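Local coordinates for translation initiation factor eIF2B subunit beta (Schizosaccharomyces pombe, PDB 5B04), which forms part of the eIF2B complex, which catalyses the exchange of GDP for GTP on the gamma subunit of translation initiation factor eIF2, at residues 49-55 against 171-176; 196-200 against 373-378. One frame throughout, in Å; residues are numbered along the deposited sequence.

How the contacts relate
The two contacts follow one another along the chain: both segments of contact 1 precede those of contact 2. Their centres lie 35 Å apart, their nearest atoms are about 21 Å apart, and they do not touch. Contact 1 belongs to the helical N-terminal part. There the end of helix 34-51 and the loop after it meet the loop that leads into helix 176-190. Contact 2 belongs to the Rossmann-like C-terminal part, where the end of helix 193-197 meets the hairpin at the edge of the seven-stranded mixed sheet. Helix 176-190 starts at contact 1, and helix 193-197 follows it into contact 2. This short run of chain therefore links the two parts.

Contact 1 (49-55 against 171-176); sequences ISQTRWS and GGMDMR
Met173 lies over the indole of Trp54 in a Met-aromatic contact. It joins two connections of the helical N-terminal part of an eIF2B alpha/beta/delta-type subunit: the loop after helix 34-51 and the one leading into helix 176-190. CB of Met173 starts beside the backbone of Ser55, 3.8 Å from Ser55 O. CG is anti to the backbone N (chi1 -174°), which carries it over one face of the indole, 4.3 Å from Trp54 CE2. SD stands 5.4 Å from the centroid of the six-membered ring and only 11° off the ring normal. Met173 SD also lies 3.3 Å from Arg53 NE, where the two side chains cross at about a right angle. The chain then bends at chi3, and CE comes among atoms of Arg53 and Ser55 too tightly, so its place is doubtful. Trp54 also packs on Leu60 of helix 57-74, joining that helix to the loops. Arg176, the first residue of helix 176-190, runs extended past the ring and reaches the last turn of helix 34-51. Its guanidinium plane is inclined 43° to the indole. Its CD passes 3.8 Å from Ile49 O, and Ser50 O lies over one guanidinium face, 3.7 Å from Arg176 NH1.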
loop_
_atom_site.group_PDB
_atom_site.type_symbol
_atom_site.label_atom_id
_atom_site.label_comp_id
_atom_site.label_asym_id
_atom_site.label_seq_id
_atom_site.Cartn_x
_atom_site.Cartn_y
_atom_site.Cartn_z
ATOM N N ILE C 49 51.454 -6.826 1.534
ATOM C CA ILE C 49 51.991 -6.434 2.831
ATOM C C ILE C 49 53.089 -7.407 3.257
ATOM O O ILE C 49 54.087 -7.016 3.863
ATOM C CB ILE C 49 50.880 -6.393 3.910
ATOM C CG1 ILE C 49 49.778 -5.403 3.518
ATOM C CG2 ILE C 49 51.453 -6.021 5.269
ATOM C CD1 ILE C 49 50.240 -3.972 3.404
ATOM N N SER C 50 52.900 -8.678 2.918
ATOM C CA SER C 50 53.862 -9.725 3.255
ATOM C C SER C 50 55.243 -9.551 2.628
ATOM O O SER C 50 56.239 -10.020 3.171
ATOM C CB SER C 50 53.295 -11.085 2.844
ATOM O OG SER C 50 54.297 -11.903 2.264
ATOM N N GLN C 51 55.300 -8.866 1.495
ATOM C CA GLN C 51 56.493 -8.871 0.662
ATOM C C GLN C 51 57.052 -7.472 0.447
ATOM O O GLN C 51 58.226 -7.304 0.127
ATOM C CB GLN C 51 56.165 -9.510 -0.682
ATOM C CG GLN C 51 56.940 -10.757 -1.011
ATOM C CD GLN C 51 57.027 -10.953 -2.505
ATOM O OE1 GLN C 51 56.291 -10.318 -3.255
ATOM N NE2 GLN C 51 57.924 -11.827 -2.949
ATOM N N THR C 52 56.188 -6.474 0.612
ATOM C CA THR C 52 56.574 -5.070 0.498
ATOM C C THR C 52 57.426 -4.747 1.717
ATOM O O THR C 52 57.147 -5.209 2.812
ATOM C CB THR C 52 55.337 -4.136 0.509
ATOM O OG1 THR C 52 54.467 -4.475 -0.574
ATOM C CG2 THR C 52 55.749 -2.682 0.380
ATOM N N ARG C 53 58.460 -3.936 1.552
ATOM C CA ARG C 53 59.097 -3.376 2.751
ATOM C C ARG C 53 59.374 -1.816 2.594
ATOM O O ARG C 53 60.131 -1.316 1.750
ATOM C CB ARG C 53 60.369 -4.190 3.039
ATOM C CG ARG C 53 61.195 -3.784 4.292
ATOM C CD ARG C 53 62.328 -4.683 4.480
ATOM N NE ARG C 53 63.073 -4.288 5.680
ATOM C CZ ARG C 53 64.036 -5.024 6.220
ATOM N NH1 ARG C 53 64.361 -6.181 5.671
ATOM N NH2 ARG C 53 64.647 -4.602 7.310
ATOM N N TRP C 54 58.655 -1.116 3.471
ATOM C CA TRP C 54 58.299 0.299 3.421
ATOM C C TRP C 54 58.772 1.126 4.651
ATOM O O TRP C 54 57.979 1.902 5.122
ATOM C CB TRP C 54 56.761 0.396 3.421
ATOM C CG TRP C 54 56.139 -0.211 4.678
ATOM C CD1 TRP C 54 55.845 0.429 5.856
ATOM C CD2 TRP C 54 55.749 -1.564 4.859
ATOM N NE1 TRP C 54 55.298 -0.449 6.752
ATOM C CE2 TRP C 54 55.228 -1.682 6.165
ATOM C CE3 TRP C 54 55.786 -2.690 4.045
ATOM C CZ2 TRP C 54 54.752 -2.883 6.661
ATOM C CZ3 TRP C 54 55.316 -3.866 4.535
ATOM C CH2 TRP C 54 54.806 -3.962 5.828
ATOM N N SER C 55 60.012 1.053 5.146
ATOM C CA SER C 55 60.296 1.479 6.562
ATOM C C SER C 55 59.579 2.691 7.286
ATOM O O SER C 55 59.203 2.506 8.446
ATOM C CB SER C 55 61.831 1.636 6.761
ATOM O OG SER C 55 62.581 1.667 5.543
ATOM N N GLY C 171 58.814 6.633 13.373
ATOM C CA GLY C 171 57.871 6.099 12.409
ATOM C C GLY C 171 58.417 4.743 12.042
ATOM O O GLY C 171 59.618 4.575 11.914
ATOM N N GLY C 172 57.550 3.758 11.926
ATOM C CA GLY C 172 58.015 2.397 11.946
ATOM C C GLY C 172 57.555 1.403 10.917
ATOM O O GLY C 172 56.470 1.495 10.369
ATOM N N MET C 173 58.419 0.437 10.661
ATOM C CA MET C 173 58.076 -0.711 9.906
ATOM C C MET C 173 57.915 -1.851 10.920
ATOM O O MET C 173 58.015 -1.662 12.118
ATOM C CB MET C 173 59.292 -1.234 9.127
ATOM C CG MET C 173 59.017 -2.389 8.155
ATOM S SD MET C 173 60.371 -2.980 7.098
ATOM C CE MET C 173 60.414 -1.723 5.820
ATOM N N ASP C 174 57.688 -3.018 10.377
ATOM C CA ASP C 174 57.441 -4.282 11.015
ATOM C C ASP C 174 56.132 -4.295 11.774
ATOM O O ASP C 174 55.898 -5.072 12.698
ATOM C CB ASP C 174 58.654 -4.728 11.867
ATOM C CG ASP C 174 58.893 -6.222 11.811
ATOM O OD1 ASP C 174 57.954 -6.968 11.460
ATOM O OD2 ASP C 174 60.025 -6.654 12.120
ATOM N N MET C 175 55.283 -3.363 11.353
ATOM C CA MET C 175 53.848 -3.407 11.661
ATOM C C MET C 175 53.136 -4.532 10.975
ATOM O O MET C 175 51.935 -4.681 11.136
ATOM C CB MET C 175 53.168 -2.080 11.319
ATOM C CG MET C 175 53.501 -0.896 12.209
ATOM S SD MET C 175 52.253 0.402 12.038
ATOM C CE MET C 175 53.072 1.558 10.950
ATOM N N ARG C 176 53.869 -5.323 10.193
ATOM C CA ARG C 176 53.286 -6.399 9.390
ATOM C C ARG C 176 52.423 -7.383 10.167
ATOM O O ARG C 176 51.357 -7.792 9.700
ATOM C CB ARG C 176 54.390 -7.201 8.705
ATOM C CG ARG C 176 55.137 -6.423 7.651
ATOM C CD ARG C 176 56.176 -7.288 6.984
ATOM N NE ARG C 176 56.970 -6.555 6.006
ATOM C CZ ARG C 176 58.016 -7.079 5.380
ATOM N NH1 ARG C 176 58.374 -8.327 5.643
ATOM N NH2 ARG C 176 58.700 -6.364 4.499
#

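Contact 2 (196-200 against 373-378); sequences DIEVQ and ITNLGG
The end of helix 193-197 and the 3-10 turn after it come up to a tight hairpin with a two-residue loop, with the CA atoms of Ile197 and Asn375 5.0 Å apart and a type I turn from Thr374 to Gly377. Gln200 makes the polar link. With chi2 at 174° the chain runs out straight beyond CG and carries the amide to the hairpin backbone. NE2 donates to Thr374 O at 2.6 Å, nearly straight at 167°, with the acceptor in the amide plane. The same nitrogen also donates to Asp196 O at 3.2 Å, in the plane of that carbonyl and on a lone pair. Two carbonyls thus grip NE2 and fix the amide's rotation. Its OE1 faces the other arm of the hairpin, 3.5 Å from Gly377 CA. Shortening Gln200 to an alanine would take away the amide, and Thr374 O and Asp196 O would probably both lose this donor.

Ile197 adds the apolar part. Its CG1 lies against the peptide between Thr374 and Asn375, 3.4 Å from Asn375 N. Its other branch, CG2, meets Ile373 CG2 at 3.9 Å, where the two side chains cross obliquely. Asp196 runs alongside Asn375, with its OD1 3.3 Å from Asn375 CB. Inside the hairpin, Thr374 OG1 accepts from Leu376 N in an ST turn and donates to Gly377 O. At Gly377 phi is +123°, where a CB would press on the carbonyl O of Leu376, so glycine suits the position.

Asn375 OD1 accepts a hydrogen bond from Ile319 N, which ties the turn to the chain beyond strand 313-316. Strand 371-374 pairs in parallel with strand 313-316, strand 377-379 closes this edge of the sheet within the chain, and Ile373 packs on Phe223 of helix 218-228.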
loop_
_atom_site.group_PDB
_atom_site.type_symbol
_atom_site.label_atom_id
_atom_site.label_comp_id
_atom_site.label_asym_id
_atom_site.label_seq_id
_atom_site.Cartn_x
_atom_site.Cartn_y
_atom_site.Cartn_z
ATOM N N ASP C 196 25.198 -14.001 10.602
ATOM C CA ASP C 196 24.611 -13.056 11.547
ATOM C C ASP C 196 23.651 -12.067 10.881
ATOM O O ASP C 196 23.178 -11.129 11.522
ATOM C CB ASP C 196 25.711 -12.297 12.296
ATOM C CG ASP C 196 26.838 -11.850 11.387
ATOM O OD1 ASP C 196 26.561 -11.468 10.231
ATOM O OD2 ASP C 196 28.005 -11.885 11.831
ATOM N N ILE C 197 23.366 -12.279 9.600
ATOM C CA ILE C 197 22.339 -11.502 8.913
ATOM C C ILE C 197 21.022 -12.269 8.922
ATOM O O ILE C 197 19.962 -11.705 9.198
ATOM C CB ILE C 197 22.739 -11.170 7.455
ATOM C CG1 ILE C 197 23.590 -9.900 7.413
ATOM C CG2 ILE C 197 21.510 -10.982 6.578
ATOM C CD1 ILE C 197 23.916 -9.426 6.010
ATOM N N GLU C 198 21.107 -13.566 8.642
ATOM C CA GLU C 198 19.931 -14.423 8.547
ATOM C C GLU C 198 19.152 -14.503 9.859
ATOM O O GLU C 198 17.953 -14.775 9.858
ATOM C CB GLU C 198 20.341 -15.829 8.103
ATOM C CG GLU C 198 21.232 -16.561 9.095
ATOM C CD GLU C 198 21.763 -17.872 8.549
ATOM O OE1 GLU C 198 21.350 -18.266 7.437
ATOM O OE2 GLU C 198 22.595 -18.508 9.229
ATOM N N VAL C 199 19.832 -14.258 10.975
ATOM C CA VAL C 199 19.205 -14.357 12.289
ATOM C C VAL C 199 18.240 -13.205 12.555
ATOM O O VAL C 199 17.423 -13.270 13.473
ATOM C CB VAL C 199 20.257 -14.394 13.412
ATOM C CG1 VAL C 199 21.165 -15.603 13.247
ATOM C CG2 VAL C 199 21.069 -13.107 13.422
ATOM N N GLN C 200 18.335 -12.154 11.748
ATOM C CA GLN C 200 17.470 -10.991 11.902
ATOM C C GLN C 200 16.147 -11.194 11.174
ATOM O O GLN C 200 15.282 -10.318 11.182
ATOM C CB GLN C 200 18.168 -9.734 11.383
ATOM C CG GLN C 200 19.570 -9.534 11.934
ATOM C CD GLN C 200 20.284 -8.358 11.298
ATOM O OE1 GLN C 200 19.798 -7.228 11.334
ATOM N NE2 GLN C 200 21.443 -8.621 10.707
ATOM N N ILE C 373 19.061 -4.430 5.913
ATOM C CA ILE C 373 19.465 -5.514 6.800
ATOM C C ILE C 373 20.938 -5.834 6.572
ATOM O O ILE C 373 21.314 -6.344 5.518
ATOM C CB ILE C 373 18.620 -6.783 6.584
ATOM C CG1 ILE C 373 17.171 -6.537 7.006
ATOM C CG2 ILE C 373 19.201 -7.948 7.371
ATOM C CD1 ILE C 373 16.994 -6.348 8.497
ATOM N N THR C 374 21.769 -5.522 7.560
ATOM C CA THR C 374 23.206 -5.734 7.439
ATOM C C THR C 374 23.735 -6.621 8.558
ATOM O O THR C 374 23.003 -6.970 9.483
ATOM C CB THR C 374 23.976 -4.401 7.458
ATOM O OG1 THR C 374 23.882 -3.811 8.761
ATOM C CG2 THR C 374 23.408 -3.438 6.425
ATOM N N ASN C 375 25.012 -6.982 8.470
ATOM C CA ASN C 375 25.656 -7.766 9.517
ATOM C C ASN C 375 25.947 -6.911 10.746
ATOM O O ASN C 375 26.330 -7.424 11.797
ATOM C CB ASN C 375 26.946 -8.403 8.997
ATOM C CG ASN C 375 27.826 -7.418 8.256
ATOM O OD1 ASN C 375 27.346 -6.644 7.429
ATOM N ND2 ASN C 375 29.120 -7.442 8.550
ATOM N N LEU C 376 25.764 -5.603 10.601
ATOM C CA LEU C 376 25.887 -4.679 11.722
ATOM C C LEU C 376 24.519 -4.419 12.339
ATOM O O LEU C 376 24.409 -3.796 13.395
ATOM C CB LEU C 376 26.527 -3.363 11.274
ATOM C CG LEU C 376 28.048 -3.228 11.401
ATOM C CD1 LEU C 376 28.771 -4.396 10.747
ATOM C CD2 LEU C 376 28.508 -1.907 10.801
ATOM N N GLY C 377 23.476 -4.901 11.668
ATOM C CA GLY C 377 22.115 -4.727 12.141
ATOM C C GLY C 377 21.227 -4.022 11.133
ATOM O O GLY C 377 21.628 -3.790 9.993
ATOM N N GLY C 378 20.015 -3.683 11.558
ATOM C CA GLY C 378 19.072 -2.992 10.699
ATOM C C GLY C 378 19.158 -1.486 10.852
ATOM O O GLY C 378 19.087 -0.962 11.965
#